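Local coordinates for protein phosphatidylinositol-specific phospholipase C1 (Streptomyces antibioticus, PDB 3H4X) that is a bacterial enzyme of the calcium-dependent phosphoinositide phospholipase C family, folded as a closed beta/alpha barrel of the TIM type, at residues A238-R244 / S270-Y276; F232-A238 / W255-G261; A264-N268 / L282-T286. All coordinates share one frame; numbering follows the deposited sequence.

In the fold
The chain reaches these contacts after the first four barrel strands (31-36 to 189-195) have been laid down. Strand 232-236 runs into loop 238-244; strand 258-262 then lies down beside the earlier strand, and contact 2 closes that loop. Helix 263-266 follows at once, segment 270-276 leads into helix 274-278, and strand 282-286 joins the sheet next to 258-262, so that contact 3 closes a beta-alpha-beta crossover. Contacts 2 and 3 are therefore in series. Contact 1 crosses both: it opens at Ala238, shared with contact 2, and closes at Tyr276, inside the span of contact 3. It ties the loop after one strand to the connection after the next.

Contact 1. Residues A238-R244 / S270-Y276; sequences AAPGDPR and SIDTSWY
Pro240 and Ile271 mark the closest backbone approach, 4.6 Å between their CA atoms, and join two connections of the beta/alpha barrel: loop 238-244, after strand 232-236, and the lead-in to helix 274-278. The end of Ile271 lies along the first loop, its CD1 3.7 Å from Ala239 N. Farther along, Trp275 reaches over to an Asx turn at Asp242. Its chi1 of -178° places CG anti to the backbone N and the indole toward the loop, where the six-membered ring meets the carboxylate: Asp242 CG is 3.5 Å from Trp275 CH2, with the two planes 55° apart. That carboxylate is held from its own segment. Arg244 grips it side-on, NE to OD1 and NH2 to OD2; the NE bond, 2.9 Å from Arg244 NE to Asp242 OD1, uses the syn lone pair and is nearly straight at 166°. Arg244 N reaches the same OD1 from the anti side but well out of the carboxylate plane, so two donors fix this oxygen, and the indole rests against a charge-paired group. Arg244 has a further salt bridge to Asp171. Gly241 and Asp242 also border, with Glu245, a bound acetyl group.

Water does the polar bridging between the segments. One molecule accepts from both Gly241 N and Asp272 N, each 2.9 Å from its oxygen; another accepts from Ala239 N and is bonded to Tyr276 OH. Pro243 touches both aromatics: its CD is 3.8 Å from Trp275 CZ3, while Pro243 CG lies near the plane of the Tyr276 ring, at its edge, 3.2 Å from Tyr276 OH.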
loop_
_atom_site.group_PDB
_atom_site.type_symbol
_atom_site.label_atom_id
_atom_site.label_comp_id
_atom_site.label_asym_id
_atom_site.label_seq_id
_atom_site.Cartn_x
_atom_site.Cartn_y
_atom_site.Cartn_z
ATOM N N ALA A 238 4.329 -13.254 5.772
ATOM C CA ALA A 238 5.074 -13.160 7.020
ATOM C C ALA A 238 6.091 -14.286 7.109
ATOM O O ALA A 238 5.765 -15.449 6.855
ATOM C CB ALA A 238 4.125 -13.215 8.198
ATOM N N ALA A 239 7.318 -13.939 7.478
ATOM C CA ALA A 239 8.398 -14.912 7.565
ATOM C C ALA A 239 9.398 -14.487 8.626
ATOM O O ALA A 239 9.537 -13.295 8.906
ATOM C CB ALA A 239 9.094 -15.050 6.217
ATOM N N PRO A 240 10.108 -15.460 9.220
ATOM C CA PRO A 240 11.134 -15.154 10.210
ATOM C C PRO A 240 12.418 -14.638 9.564
ATOM O O PRO A 240 12.595 -14.744 8.347
ATOM C CB PRO A 240 11.391 -16.510 10.872
ATOM C CG PRO A 240 11.107 -17.489 9.798
ATOM C CD PRO A 240 9.940 -16.913 9.034
ATOM N N GLY A 241 13.302 -14.080 10.381
ATOM C CA GLY A 241 14.576 -13.569 9.896
ATOM C C GLY A 241 14.383 -12.404 8.946
ATOM O O GLY A 241 13.467 -11.599 9.105
ATOM N N ASP A 242 15.264 -12.299 7.960
ATOM C CA ASP A 242 15.133 -11.278 6.932
ATOM C C ASP A 242 14.389 -11.912 5.765
ATOM O O ASP A 242 14.937 -12.771 5.078
ATOM C CB ASP A 242 16.515 -10.794 6.488
ATOM C CG ASP A 242 16.447 -9.667 5.481
ATOM O OD1 ASP A 242 15.406 -9.520 4.805
ATOM O OD2 ASP A 242 17.442 -8.925 5.362
ATOM N N PRO A 243 13.125 -11.514 5.546
ATOM C CA PRO A 243 12.335 -12.178 4.512
ATOM C C PRO A 243 12.930 -12.033 3.119
ATOM O O PRO A 243 12.598 -12.806 2.224
ATOM C CB PRO A 243 10.985 -11.459 4.592
ATOM C CG PRO A 243 10.921 -10.926 5.985
ATOM C CD PRO A 243 12.329 -10.530 6.303
ATOM N N ARG A 244 13.796 -11.044 2.933
ATOM C CA ARG A 244 14.368 -10.789 1.619
ATOM C C ARG A 244 15.366 -11.864 1.199
ATOM O O ARG A 244 15.764 -11.929 0.039
ATOM C CB ARG A 244 14.996 -9.397 1.579
ATOM C CG ARG A 244 13.956 -8.295 1.772
ATOM C CD ARG A 244 14.556 -6.947 2.139
ATOM N NE ARG A 244 15.378 -7.015 3.341
ATOM C CZ ARG A 244 15.946 -5.961 3.912
ATOM N NH1 ARG A 244 15.753 -4.746 3.407
ATOM N NH2 ARG A 244 16.712 -6.122 4.982
ATOM N N SER A 270 6.971 -16.998 16.203
ATOM C CA SER A 270 8.019 -17.462 15.294
ATOM C C SER A 270 8.833 -16.333 14.666
ATOM O O SER A 270 9.874 -16.584 14.059
ATOM C CB SER A 270 7.416 -18.318 14.184
ATOM O OG SER A 270 6.525 -17.558 13.389
ATOM N N ILE A 271 8.362 -15.100 14.811
ATOM C CA ILE A 271 8.968 -13.962 14.130
ATOM C C ILE A 271 9.300 -12.842 15.104
ATOM O O ILE A 271 8.460 -12.432 15.899
ATOM C CB ILE A 271 8.032 -13.418 13.031
ATOM C CG1 ILE A 271 7.752 -14.511 11.998
ATOM C CG2 ILE A 271 8.635 -12.179 12.378
ATOM C CD1 ILE A 271 6.590 -14.204 11.073
ATOM N N ASP A 272 10.532 -12.350 15.031
ATOM C CA ASP A 272 10.959 -11.221 15.840
ATOM C C ASP A 272 10.579 -9.926 15.127
ATOM O O ASP A 272 11.313 -9.442 14.269
ATOM C CB ASP A 272 12.470 -11.271 16.059
ATOM C CG ASP A 272 12.988 -10.077 16.834
ATOM O OD1 ASP A 272 12.163 -9.272 17.313
ATOM O OD2 ASP A 272 14.224 -9.949 16.972
ATOM N N THR A 273 9.430 -9.360 15.472
ATOM C CA THR A 273 8.959 -8.182 14.750
ATOM C C THR A 273 9.723 -6.908 15.113
ATOM O O THR A 273 9.634 -5.918 14.396
ATOM C CB THR A 273 7.448 -7.963 14.928
ATOM O OG1 THR A 273 7.137 -7.923 16.323
ATOM C CG2 THR A 273 6.658 -9.085 14.265
ATOM N N SER A 274 10.487 -6.927 16.205
ATOM C CA SER A 274 11.277 -5.752 16.572
ATOM C C SER A 274 12.317 -5.429 15.499
ATOM O O SER A 274 12.726 -4.281 15.343
ATOM C CB SER A 274 11.949 -5.934 17.936
ATOM O OG SER A 274 13.050 -6.818 17.858
ATOM N N TRP A 275 12.736 -6.451 14.763
ATOM C CA TRP A 275 13.714 -6.301 13.691
ATOM C C TRP A 275 13.292 -5.212 12.709
ATOM O O TRP A 275 14.107 -4.399 12.279
ATOM C CB TRP A 275 13.859 -7.643 12.975
ATOM C CG TRP A 275 14.853 -7.700 11.857
ATOM C CD1 TRP A 275 16.202 -7.868 11.968
ATOM C CD2 TRP A 275 14.568 -7.643 10.453
ATOM N NE1 TRP A 275 16.776 -7.902 10.721
ATOM C CE2 TRP A 275 15.795 -7.765 9.775
ATOM C CE3 TRP A 275 13.395 -7.492 9.706
ATOM C CZ2 TRP A 275 15.883 -7.741 8.386
ATOM C CZ3 TRP A 275 13.486 -7.469 8.330
ATOM C CH2 TRP A 275 14.721 -7.595 7.683
ATOM N N TYR A 276 12.006 -5.197 12.365
ATOM C CA TYR A 276 11.473 -4.226 11.405
ATOM C C TYR A 276 11.522 -2.812 11.957
ATOM O O TYR A 276 11.845 -1.861 11.248
ATOM C CB TYR A 276 10.027 -4.574 11.022
ATOM C CG TYR A 276 9.909 -5.937 10.406
ATOM C CD1 TYR A 276 10.013 -6.113 9.031
ATOM C CD2 TYR A 276 9.728 -7.058 11.199
ATOM C CE1 TYR A 276 9.929 -7.366 8.466
ATOM C CE2 TYR A 276 9.641 -8.314 10.641
ATOM C CZ TYR A 276 9.742 -8.461 9.275
ATOM O OH TYR A 276 9.665 -9.709 8.708
HETATM O O HOH W 1 7.622 -10.762 7.155
HETATM O O HOH W 2 11.025 -11.490 10.055
HETATM O O HOH W 3 12.616 -10.830 12.344
HETATM O O HOH W 4 12.437 -13.544 13.136
#

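Contact 2. Residues F232-A238 / W255-G261; sequences FPAVHGA and WFVVFDG
Val235 and Phe259 sit opposite each other in a parallel pair of strands of the beta/alpha barrel, 232-236 beside 258-261. The axes of these short segments approach to 4.3 Å and cross at -41°, the marked twist expected of neighbouring strands in such a barrel. Val235 supplies both its N and its O to the ladder. Val235 N donates to Val258 O at 2.9 Å, and Asp260 N donates back to Val235 O at 3.0 Å. Past the end of the first strand, Gly237 N bonds Asp260 O at 2.8 Å.

On the face bearing Val235 and Phe259 the contact is apolar. Val235 CG2, anti to its carbonyl carbon, touches the Phe256 ring at CD1, 3.5 Å away, the two side chains crossing at about a right angle. The same methyl and Val235 CB also meet the Phe259 ring, CB being 3.7 Å from Phe259 CD1. Phe256 continues outward against helix 209-222 and stacks on Tyr247. The face with Ala234, Val258 and Asp260 is turned into the barrel: Ala234 CB packs on Val258 CG1 at 3.7 Å, and Asp260 forms a salt bridge with Lys127.

Where the ladder begins, a water takes over. It donates to Pro233 O, 2.8 Å from its oxygen, and to Trp255 O, and accepts from Val257 N. With both protons committed, it should be orientationally fixed, satisfying buried backbone groups that the strands themselves do not pair.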
loop_
_atom_site.group_PDB
_atom_site.type_symbol
_atom_site.label_atom_id
_atom_site.label_comp_id
_atom_site.label_asym_id
_atom_site.label_seq_id
_atom_site.Cartn_x
_atom_site.Cartn_y
_atom_site.Cartn_z
ATOM N N PHE A 232 6.667 1.543 -3.595
ATOM C CA PHE A 232 7.540 0.674 -2.825
ATOM C C PHE A 232 7.063 -0.769 -2.935
ATOM O O PHE A 232 5.956 -1.092 -2.508
ATOM C CB PHE A 232 7.513 1.098 -1.362
ATOM C CG PHE A 232 8.120 2.443 -1.113
ATOM C CD1 PHE A 232 9.463 2.556 -0.799
ATOM C CD2 PHE A 232 7.356 3.598 -1.194
ATOM C CE1 PHE A 232 10.037 3.787 -0.569
ATOM C CE2 PHE A 232 7.927 4.839 -0.968
ATOM C CZ PHE A 232 9.268 4.931 -0.652
ATOM N N PRO A 233 7.890 -1.648 -3.512
ATOM C CA PRO A 233 7.505 -3.052 -3.540
ATOM C C PRO A 233 7.665 -3.639 -2.142
ATOM O O PRO A 233 8.628 -3.321 -1.436
ATOM C CB PRO A 233 8.521 -3.671 -4.500
ATOM C CG PRO A 233 9.722 -2.812 -4.362
ATOM C CD PRO A 233 9.203 -1.416 -4.138
ATOM N N ALA A 234 6.717 -4.478 -1.743
ATOM C CA ALA A 234 6.749 -5.100 -0.434
ATOM C C ALA A 234 7.041 -6.590 -0.544
ATOM O O ALA A 234 6.727 -7.227 -1.554
ATOM C CB ALA A 234 5.423 -4.887 0.276
ATOM N N VAL A 235 7.645 -7.141 0.504
ATOM C CA VAL A 235 7.810 -8.585 0.623
ATOM C C VAL A 235 6.562 -9.132 1.307
ATOM O O VAL A 235 6.302 -8.856 2.479
ATOM C CB VAL A 235 9.065 -8.962 1.418
ATOM C CG1 VAL A 235 9.307 -10.463 1.324
ATOM C CG2 VAL A 235 10.266 -8.183 0.900
ATOM N N HIS A 236 5.789 -9.900 0.554
ATOM C CA HIS A 236 4.467 -10.332 0.978
ATOM C C HIS A 236 4.527 -11.757 1.501
ATOM O O HIS A 236 5.053 -12.650 0.833
ATOM C CB HIS A 236 3.527 -10.218 -0.220
ATOM C CG HIS A 236 2.125 -10.674 0.033
ATOM N ND1 HIS A 236 1.337 -10.188 1.055
ATOM C CD2 HIS A 236 1.351 -11.539 -0.662
ATOM C CE1 HIS A 236 0.144 -10.758 0.993
ATOM N NE2 HIS A 236 0.130 -11.582 -0.038
ATOM N N GLY A 237 4.009 -11.950 2.709
ATOM C CA GLY A 237 4.029 -13.249 3.370
ATOM C C GLY A 237 4.929 -13.188 4.588
ATOM O O GLY A 237 6.148 -13.060 4.459
ATOM N N ALA A 238 4.329 -13.254 5.772
ATOM C CA ALA A 238 5.074 -13.160 7.020
ATOM C C ALA A 238 6.091 -14.286 7.109
ATOM O O ALA A 238 5.765 -15.449 6.855
ATOM C CB ALA A 238 4.125 -13.215 8.198
ATOM N N TRP A 255 16.038 -3.069 -2.244
ATOM C CA TRP A 255 14.955 -2.256 -2.787
ATOM C C TRP A 255 13.624 -2.554 -2.110
ATOM O O TRP A 255 12.616 -1.926 -2.424
ATOM C CB TRP A 255 14.908 -2.375 -4.319
ATOM C CG TRP A 255 16.137 -1.756 -4.882
ATOM C CD1 TRP A 255 17.215 -2.395 -5.415
ATOM C CD2 TRP A 255 16.459 -0.364 -4.867
ATOM N NE1 TRP A 255 18.180 -1.480 -5.764
ATOM C CE2 TRP A 255 17.738 -0.224 -5.437
ATOM C CE3 TRP A 255 15.778 0.781 -4.443
ATOM C CZ2 TRP A 255 18.354 1.019 -5.594
ATOM C CZ3 TRP A 255 16.392 2.013 -4.594
ATOM C CH2 TRP A 255 17.668 2.120 -5.167
ATOM N N PHE A 256 13.650 -3.481 -1.151
ATOM C CA PHE A 256 12.489 -3.817 -0.328
ATOM C C PHE A 256 12.647 -3.237 1.076
ATOM O O PHE A 256 13.508 -3.678 1.844
ATOM C CB PHE A 256 12.347 -5.332 -0.205
ATOM C CG PHE A 256 11.972 -6.028 -1.481
ATOM C CD1 PHE A 256 10.653 -6.064 -1.907
ATOM C CD2 PHE A 256 12.933 -6.676 -2.239
ATOM C CE1 PHE A 256 10.302 -6.724 -3.070
ATOM C CE2 PHE A 256 12.585 -7.337 -3.402
ATOM C CZ PHE A 256 11.267 -7.360 -3.819
ATOM N N VAL A 257 11.808 -2.265 1.416
ATOM C CA VAL A 257 11.817 -1.697 2.764
ATOM C C VAL A 257 10.420 -1.731 3.381
ATOM O O VAL A 257 10.159 -1.094 4.407
ATOM C CB VAL A 257 12.391 -0.266 2.788
ATOM C CG1 VAL A 257 13.847 -0.277 2.337
ATOM C CG2 VAL A 257 11.566 0.673 1.912
ATOM N N VAL A 258 9.532 -2.487 2.736
ATOM C CA VAL A 258 8.153 -2.667 3.167
ATOM C C VAL A 258 7.859 -4.161 3.183
ATOM O O VAL A 258 8.288 -4.895 2.291
ATOM C CB VAL A 258 7.170 -1.935 2.224
ATOM C CG1 VAL A 258 5.730 -2.073 2.721
ATOM C CG2 VAL A 258 7.567 -0.471 2.088
ATOM N N PHE A 259 7.139 -4.597 4.210
ATOM C CA PHE A 259 6.842 -6.004 4.440
ATOM C C PHE A 259 5.374 -6.097 4.797
ATOM O O PHE A 259 4.842 -5.222 5.477
ATOM C CB PHE A 259 7.723 -6.539 5.565
ATOM C CG PHE A 259 9.181 -6.431 5.263
ATOM C CD1 PHE A 259 9.872 -7.511 4.738
ATOM C CD2 PHE A 259 9.855 -5.236 5.453
ATOM C CE1 PHE A 259 11.214 -7.399 4.429
ATOM C CE2 PHE A 259 11.198 -5.122 5.152
ATOM C CZ PHE A 259 11.880 -6.208 4.644
ATOM N N ASP A 260 4.716 -7.143 4.318
ATOM C CA ASP A 260 3.267 -7.231 4.392
ATOM C C ASP A 260 2.905 -8.680 4.670
ATOM O O ASP A 260 3.263 -9.574 3.897
ATOM C CB ASP A 260 2.696 -6.763 3.051
ATOM C CG ASP A 260 1.200 -6.597 3.064
ATOM O OD1 ASP A 260 0.498 -7.578 3.364
ATOM O OD2 ASP A 260 0.727 -5.480 2.757
ATOM N N GLY A 261 2.222 -8.933 5.782
ATOM C CA GLY A 261 1.925 -10.309 6.154
ATOM C C GLY A 261 0.826 -10.409 7.185
ATOM O O GLY A 261 0.381 -9.411 7.750
HETATM O O HOH W 5 10.328 -1.220 -0.835
#

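Contact 3. Residues A264-N268 / L282-T286; sequences ATYLN and LLIMT. Unlike the reference sequence in segment 264-268: Ala264 (reference Pro).
Two torsions bring Tyr266 and Leu283 together: chi1 of -79° at Tyr266 places CG roughly opposite the carbonyl carbon and sends the phenol from the helix to the strand, while chi1 of -176° at Leu283 swings its branched end back along the tyrosine. The contact lies within a beta-alpha-beta crossover of the barrel, where helix 263-266, directly after strand 258-262, packs against the neighbouring parallel strand 282-286. The backbones stay well apart, 7.7 Å between the CA atoms of Tyr266 and Met285 at their nearest, so side chains fill the interval.

Tyr266 and Leu283 slide past each other in opposite directions. A single methyl does the touching: Leu283 CD1 is 3.5 Å from Tyr266 CZ and 3.5 Å from Tyr266 OH, at the hydroxyl-bearing end of the ring. One residue on, the strand offers its backbone rather than a side chain, Ile284 O lying 4.0 Å from Tyr266 CE2, while the Ile284 side chain points away and packs on Val258 and Asp260 of the adjacent strand 258-262.

Met285 covers the root of the tyrosine. Its CG meets Tyr266 CD2 at 3.7 Å, and the chain, extended beyond CG, runs on to the stem of the tyrosine, with Met285 CE 3.7 Å from Tyr266 CB. The sulfur makes an oblique Met-aromatic contact, its line to the ring centre 57° off the normal. Met285 also reaches Leu312, so it touches both helix 263-266 and helix 302-314. Leu267, the first residue to leave helical geometry, shares that Leu312 neighbour and crosses the methionine at about a right angle, its CD1 4.0 Å from Met285 SD.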
loop_
_atom_site.group_PDB
_atom_site.type_symbol
_atom_site.label_atom_id
_atom_site.label_comp_id
_atom_site.label_asym_id
_atom_site.label_seq_id
_atom_site.Cartn_x
_atom_site.Cartn_y
_atom_site.Cartn_z
ATOM N N ALA A 264 -1.869 -12.478 12.704
ATOM C CA ALA A 264 -1.806 -13.599 13.636
ATOM C C ALA A 264 -0.465 -14.321 13.519
ATOM O O ALA A 264 0.121 -14.737 14.522
ATOM C CB ALA A 264 -2.961 -14.561 13.395
ATOM N N THR A 265 0.024 -14.461 12.292
ATOM C CA THR A 265 1.312 -15.102 12.058
ATOM C C THR A 265 2.452 -14.305 12.695
ATOM O O THR A 265 3.319 -14.875 13.367
ATOM C CB THR A 265 1.561 -15.322 10.553
ATOM O OG1 THR A 265 0.493 -16.106 10.007
ATOM C CG2 THR A 265 2.876 -16.046 10.325
ATOM N N TYR A 266 2.443 -12.988 12.508
ATOM C CA TYR A 266 3.469 -12.149 13.118
ATOM C C TYR A 266 3.468 -12.250 14.634
ATOM O O TYR A 266 4.487 -11.999 15.276
ATOM C CB TYR A 266 3.301 -10.684 12.716
ATOM C CG TYR A 266 3.824 -10.365 11.338
ATOM C CD1 TYR A 266 5.141 -10.647 10.990
ATOM C CD2 TYR A 266 3.007 -9.776 10.385
ATOM C CE1 TYR A 266 5.624 -10.361 9.727
ATOM C CE2 TYR A 266 3.484 -9.477 9.127
ATOM C CZ TYR A 266 4.788 -9.776 8.799
ATOM O OH TYR A 266 5.246 -9.482 7.534
ATOM N N LEU A 267 2.319 -12.594 15.203
ATOM C CA LEU A 267 2.195 -12.653 16.652
ATOM C C LEU A 267 2.271 -14.074 17.207
ATOM O O LEU A 267 2.035 -14.286 18.395
ATOM C CB LEU A 267 0.897 -11.979 17.100
ATOM C CG LEU A 267 0.996 -10.477 17.358
ATOM C CD1 LEU A 267 1.494 -9.715 16.131
ATOM C CD2 LEU A 267 -0.338 -9.936 17.829
ATOM N N ASN A 268 2.615 -15.047 16.369
ATOM C CA ASN A 268 2.544 -16.446 16.803
ATOM C C ASN A 268 3.804 -16.990 17.476
ATOM O O ASN A 268 3.864 -18.168 17.832
ATOM C CB ASN A 268 2.076 -17.369 15.666
ATOM C CG ASN A 268 3.164 -17.659 14.640
ATOM O OD1 ASN A 268 4.342 -17.372 14.852
ATOM N ND2 ASN A 268 2.764 -18.248 13.519
ATOM N N LEU A 282 8.709 -0.503 7.016
ATOM C CA LEU A 282 7.266 -0.489 7.211
ATOM C C LEU A 282 6.743 -1.912 7.279
ATOM O O LEU A 282 7.083 -2.743 6.439
ATOM C CB LEU A 282 6.561 0.283 6.098
ATOM C CG LEU A 282 7.000 1.739 5.935
ATOM C CD1 LEU A 282 6.174 2.424 4.858
ATOM C CD2 LEU A 282 6.911 2.506 7.250
ATOM N N LEU A 283 5.921 -2.185 8.284
ATOM C CA LEU A 283 5.379 -3.518 8.508
ATOM C C LEU A 283 3.855 -3.458 8.478
ATOM O O LEU A 283 3.224 -2.910 9.382
ATOM C CB LEU A 283 5.871 -4.066 9.850
ATOM C CG LEU A 283 5.481 -5.501 10.213
ATOM C CD1 LEU A 283 5.911 -6.481 9.134
ATOM C CD2 LEU A 283 6.068 -5.893 11.555
ATOM N N ILE A 284 3.263 -4.000 7.419
ATOM C CA ILE A 284 1.809 -4.046 7.283
ATOM C C ILE A 284 1.312 -5.394 7.785
ATOM O O ILE A 284 1.732 -6.440 7.278
ATOM C CB ILE A 284 1.349 -3.864 5.810
ATOM C CG1 ILE A 284 1.624 -2.450 5.292
ATOM C CG2 ILE A 284 -0.141 -4.145 5.681
ATOM C CD1 ILE A 284 3.077 -2.102 5.133
ATOM N N MET A 285 0.421 -5.365 8.775
ATOM C CA MET A 285 -0.161 -6.581 9.329
ATOM C C MET A 285 -1.621 -6.694 8.912
ATOM O O MET A 285 -2.459 -5.873 9.294
ATOM C CB MET A 285 -0.043 -6.605 10.849
ATOM C CG MET A 285 1.383 -6.582 11.360
ATOM S SD MET A 285 1.439 -7.175 13.055
ATOM C CE MET A 285 3.190 -7.035 13.419
ATOM N N THR A 286 -1.911 -7.719 8.120
ATOM C CA THR A 286 -3.228 -7.892 7.525
ATOM C C THR A 286 -4.131 -8.794 8.368
ATOM O O THR A 286 -3.665 -9.552 9.222
ATOM C CB THR A 286 -3.118 -8.444 6.087
ATOM O OG1 THR A 286 -2.376 -9.667 6.097
ATOM C CG2 THR A 286 -2.406 -7.446 5.176
#